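Local coordinates for protein cytosolic phospholipase A2 delta (PDB 5IZ5) that hydrolyses glycerophospholipids at the sn-2 position in a calcium-dependent manner, with a preference for linoleic acid at that position, at residues D743-A746 against Q750-P753; Q760-L763 against C768-T771. The protein carries 3 engineered substitutions. All coordinates share one frame; numbering follows the deposited sequence.

Contact 1: residues D743-A746 against Q750-P753; sequences DHSA and QRSP
The long side chain of Arg751 leans along Ser745, and nearly every atom of its aliphatic part finds a partner there. Its CB starts close to the backbone, 3.5 Å from Asp743 O, and CG then comes 3.6 Å from Ser745 CB. With CG anti to the backbone N (chi1 -155°) and the chain bent at chi2, CD stays level with the serine, 3.6 Å from Ser745 CB. NE ends the run 3.5 Å from the same Ser745 CB, which sits obliquely to the guanidinium group. Beyond it, NH2 pairs with Glu755 in a salt bridge, and a bound sulfate ion lies close to the arginine side chain.

On the surface of the catalytic domain, His744 and Gln750 form a single antiparallel non-hydrogen-bonded pair, their CA atoms 4.4 Å apart, and the chain changes direction at Ser745. The side chains of the pair run side by side in the same direction, the imidazole and amide planes 60° apart. At their ends, His744 NE2 lies 3.2 Å from Gln750 OE1, while ND1 on the other side of the ring is hydrogen-bonded to Ser740 O.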
loop_
_atom_site.group_PDB
_atom_site.type_symbol
_atom_site.label_atom_id
_atom_site.label_comp_id
_atom_site.label_asym_id
_atom_site.label_seq_id
_atom_site.Cartn_x
_atom_site.Cartn_y
_atom_site.Cartn_z
ATOM N N ASP B 743 -13.842 -27.088 -30.554
ATOM C CA ASP B 743 -14.395 -27.414 -31.875
ATOM C C ASP B 743 -14.168 -26.309 -32.904
ATOM O O ASP B 743 -13.944 -26.599 -34.080
ATOM C CB ASP B 743 -15.902 -27.681 -31.784
ATOM C CG ASP B 743 -16.259 -28.700 -30.727
ATOM O OD1 ASP B 743 -15.551 -29.724 -30.620
ATOM O OD2 ASP B 743 -17.253 -28.473 -30.005
ATOM N N HIS B 744 -14.224 -25.051 -32.461
ATOM C CA HIS B 744 -14.305 -23.906 -33.366
ATOM C C HIS B 744 -13.022 -23.087 -33.387
ATOM O O HIS B 744 -12.479 -22.753 -32.339
ATOM C CB HIS B 744 -15.473 -23.000 -32.960
ATOM C CG HIS B 744 -16.768 -23.731 -32.822
ATOM N ND1 HIS B 744 -16.996 -24.620 -31.797
ATOM C CD2 HIS B 744 -17.896 -23.721 -33.572
ATOM C CE1 HIS B 744 -18.210 -25.128 -31.918
ATOM N NE2 HIS B 744 -18.778 -24.598 -32.987
ATOM N N SER B 745 -12.552 -22.761 -34.588
ATOM C CA SER B 745 -11.374 -21.912 -34.768
ATOM C C SER B 745 -11.733 -20.434 -34.713
ATOM O O SER B 745 -10.855 -19.584 -34.584
ATOM C CB SER B 745 -10.728 -22.195 -36.120
ATOM O OG SER B 745 -11.569 -21.769 -37.179
ATOM N N ALA B 746 -13.019 -20.137 -34.866
ATOM C CA ALA B 746 -13.519 -18.772 -34.799
ATOM C C ALA B 746 -15.001 -18.826 -34.456
ATOM O O ALA B 746 -15.628 -19.877 -34.598
ATOM C CB ALA B 746 -13.292 -18.058 -36.122
ATOM N N GLN B 750 -16.535 -24.043 -37.485
ATOM C CA GLN B 750 -15.987 -25.369 -37.162
ATOM C C GLN B 750 -14.566 -25.451 -37.696
ATOM O O GLN B 750 -14.176 -24.643 -38.542
ATOM C CB GLN B 750 -16.822 -26.470 -37.820
ATOM C CG GLN B 750 -18.289 -26.512 -37.407
ATOM C CD GLN B 750 -18.521 -27.082 -36.016
ATOM O OE1 GLN B 750 -19.441 -26.659 -35.314
ATOM N NE2 GLN B 750 -17.701 -28.050 -35.615
ATOM N N ARG B 751 -13.790 -26.431 -37.240
ATOM C CA ARG B 751 -12.403 -26.504 -37.683
ATOM C C ARG B 751 -11.989 -27.797 -38.384
ATOM O O ARG B 751 -12.319 -28.899 -37.941
ATOM C CB ARG B 751 -11.453 -26.185 -36.523
ATOM C CG ARG B 751 -10.090 -25.638 -36.955
ATOM C CD ARG B 751 -10.115 -24.945 -38.321
ATOM N NE ARG B 751 -9.024 -24.005 -38.565
ATOM C CZ ARG B 751 -8.629 -23.606 -39.775
ATOM N NH1 ARG B 751 -9.202 -24.088 -40.880
ATOM N NH2 ARG B 751 -7.627 -22.739 -39.888
ATOM N N SER B 752 -11.295 -27.625 -39.512
ATOM C CA SER B 752 -10.567 -28.691 -40.202
ATOM C C SER B 752 -9.910 -29.659 -39.224
ATOM O O SER B 752 -9.385 -29.234 -38.190
ATOM C CB SER B 752 -9.478 -28.097 -41.114
ATOM O OG SER B 752 -8.224 -28.008 -40.440
ATOM N N PRO B 753 -9.904 -30.962 -39.560
ATOM C CA PRO B 753 -9.271 -31.942 -38.674
ATOM C C PRO B 753 -7.771 -31.675 -38.500
ATOM O O PRO B 753 -7.208 -31.987 -37.450
ATOM C CB PRO B 753 -9.515 -33.274 -39.391
ATOM C CG PRO B 753 -9.646 -32.908 -40.830
ATOM C CD PRO B 753 -10.314 -31.562 -40.844
#

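Contact 2: residues Q760-L763 against C768-T771; sequences QVDL and CPYT
Asp762 sits at the centre of an inverse gamma turn, closed by a weak backbone bond of 2.9 Å from Leu763 N to Val761 O, and its CA lies 5.4 Å from that of Cys768 across the contact. The turn presents the carbonyl of Asp762 to three side chains at once. Asp762 O comes 3.3 Å from Tyr770 CD2, meeting the ring obliquely, and 3.5 Å from Pro769 CD; Cys768 SG closes in on it as well. The sulfur has a role within its own segment too: anti to the backbone N of Cys768 (chi1 171°), it accepts a long hydrogen bond of 3.6 Å from Tyr770 N, with an N-H...S angle of 158°, which ties the two ends of this short bend together.

This is packing within one long loop of the catalytic domain, between strand 749-750 and helix 779-794. Tyr770 is one of the links to that helix, beside Val761 on Arg784 and Pro769 on Asp781: its hydroxyl is hydrogen-bonded to Asp781 O and its side chain touches Arg784 and Leu785. Its backbone O accepts from Arg337 NE, and its side chain stands about 9 Å from Gly334, a substrate-binding residue.

The apolar contacts gather round CD2 and CE2 of the tyrosine, both oblique to its ring. Val761 CG1 reaches CE2 of Tyr770 at 3.8 Å, the two side chains crossing at about a right angle, and Leu763 CD2 lies 3.9 Å from CD2 of Tyr770. One face of the ring is occupied from within its own segment by Pro769, whose CG stands above the ring centre. On the Asp762 side chain, CB and OD2 lie beside Pro769 CD, and OD2 makes a weak hydrogen bond to Thr767 OG1.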
loop_
_atom_site.group_PDB
_atom_site.type_symbol
_atom_site.label_atom_id
_atom_site.label_comp_id
_atom_site.label_asym_id
_atom_site.label_seq_id
_atom_site.Cartn_x
_atom_site.Cartn_y
_atom_site.Cartn_z
ATOM N N GLN B 760 -6.639 -27.939 -28.486
ATOM C CA GLN B 760 -6.283 -28.829 -27.392
ATOM C C GLN B 760 -5.442 -28.041 -26.388
ATOM O O GLN B 760 -4.211 -28.106 -26.402
ATOM C CB GLN B 760 -5.505 -30.034 -27.929
ATOM C CG GLN B 760 -6.298 -30.897 -28.901
ATOM C CD GLN B 760 -6.831 -32.169 -28.265
ATOM O OE1 GLN B 760 -7.624 -32.121 -27.322
ATOM N NE2 GLN B 760 -6.406 -33.316 -28.786
ATOM N N VAL B 761 -6.122 -27.291 -25.525
ATOM C CA VAL B 761 -5.463 -26.430 -24.549
ATOM C C VAL B 761 -5.371 -27.176 -23.225
ATOM O O VAL B 761 -6.388 -27.489 -22.604
ATOM C CB VAL B 761 -6.215 -25.096 -24.352
ATOM C CG1 VAL B 761 -5.373 -24.117 -23.536
ATOM C CG2 VAL B 761 -6.568 -24.480 -25.699
ATOM N N ASP B 762 -4.142 -27.448 -22.799
ATOM C CA ASP B 762 -3.902 -28.239 -21.603
ATOM C C ASP B 762 -4.094 -27.394 -20.336
ATOM O O ASP B 762 -3.137 -26.847 -19.793
ATOM C CB ASP B 762 -2.487 -28.845 -21.664
ATOM C CG ASP B 762 -2.251 -29.896 -20.597
ATOM O OD1 ASP B 762 -3.225 -30.276 -19.907
ATOM O OD2 ASP B 762 -1.090 -30.338 -20.444
ATOM N N LEU B 763 -5.337 -27.311 -19.865
ATOM C CA LEU B 763 -5.677 -26.532 -18.671
ATOM C C LEU B 763 -5.837 -27.360 -17.391
ATOM O O LEU B 763 -5.935 -26.779 -16.308
ATOM C CB LEU B 763 -6.982 -25.758 -18.899
ATOM C CG LEU B 763 -7.048 -24.734 -20.035
ATOM C CD1 LEU B 763 -8.424 -24.087 -20.045
ATOM C CD2 LEU B 763 -5.970 -23.668 -19.907
ATOM N N CYS B 768 0.292 -29.678 -17.230
ATOM C CA CYS B 768 -0.310 -28.390 -17.564
ATOM C C CYS B 768 0.803 -27.351 -17.585
ATOM O O CYS B 768 1.420 -27.094 -16.550
ATOM C CB CYS B 768 -1.357 -27.996 -16.518
ATOM S SG CYS B 768 -2.006 -26.312 -16.677
ATOM N N PRO B 769 1.074 -26.753 -18.757
ATOM C CA PRO B 769 2.171 -25.799 -18.868
ATOM C C PRO B 769 1.841 -24.378 -18.377
ATOM O O PRO B 769 2.684 -23.484 -18.496
ATOM C CB PRO B 769 2.439 -25.781 -20.369
ATOM C CG PRO B 769 1.086 -25.965 -20.960
ATOM C CD PRO B 769 0.332 -26.868 -20.023
ATOM N N TYR B 770 0.649 -24.170 -17.820
ATOM C CA TYR B 770 0.206 -22.836 -17.416
ATOM C C TYR B 770 0.161 -22.683 -15.898
ATOM O O TYR B 770 -0.556 -21.840 -15.372
ATOM C CB TYR B 770 -1.168 -22.564 -18.014
ATOM C CG TYR B 770 -1.224 -22.793 -19.509
ATOM C CD1 TYR B 770 -0.391 -22.087 -20.366
ATOM C CD2 TYR B 770 -2.113 -23.711 -20.067
ATOM C CE1 TYR B 770 -0.438 -22.284 -21.738
ATOM C CE2 TYR B 770 -2.172 -23.914 -21.439
ATOM C CZ TYR B 770 -1.332 -23.201 -22.269
ATOM O OH TYR B 770 -1.388 -23.398 -23.627
ATOM N N THR B 771 0.930 -23.505 -15.197
ATOM C CA THR B 771 0.977 -23.454 -13.739
ATOM C C THR B 771 1.665 -22.164 -13.263
ATOM O O THR B 771 2.514 -21.612 -13.962
ATOM C CB THR B 771 1.659 -24.718 -13.155
ATOM O OG1 THR B 771 1.553 -24.704 -11.729
ATOM C CG2 THR B 771 3.130 -24.815 -13.547
#

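Following the chain from the N terminus, the segment after strand 730-734 reaches contact 1 first, where 743-746 and 750-753 close a short loop with three residues between them, the short strand 749-750 ending at its second segment. The chain then runs on to contact 2, where 760-763 and 768-771 fold part of the long connection between strand 749-750 and helix 779-794 back on itself, with four residues between. The two loops stand in series, neither nested nor crossed, with centres 19 Å apart and nearest atoms about 8 Å apart. Contact 1 remains on the surface, whereas contact 2 is partly buried and packs on helix 779-794, which follows it in the chain.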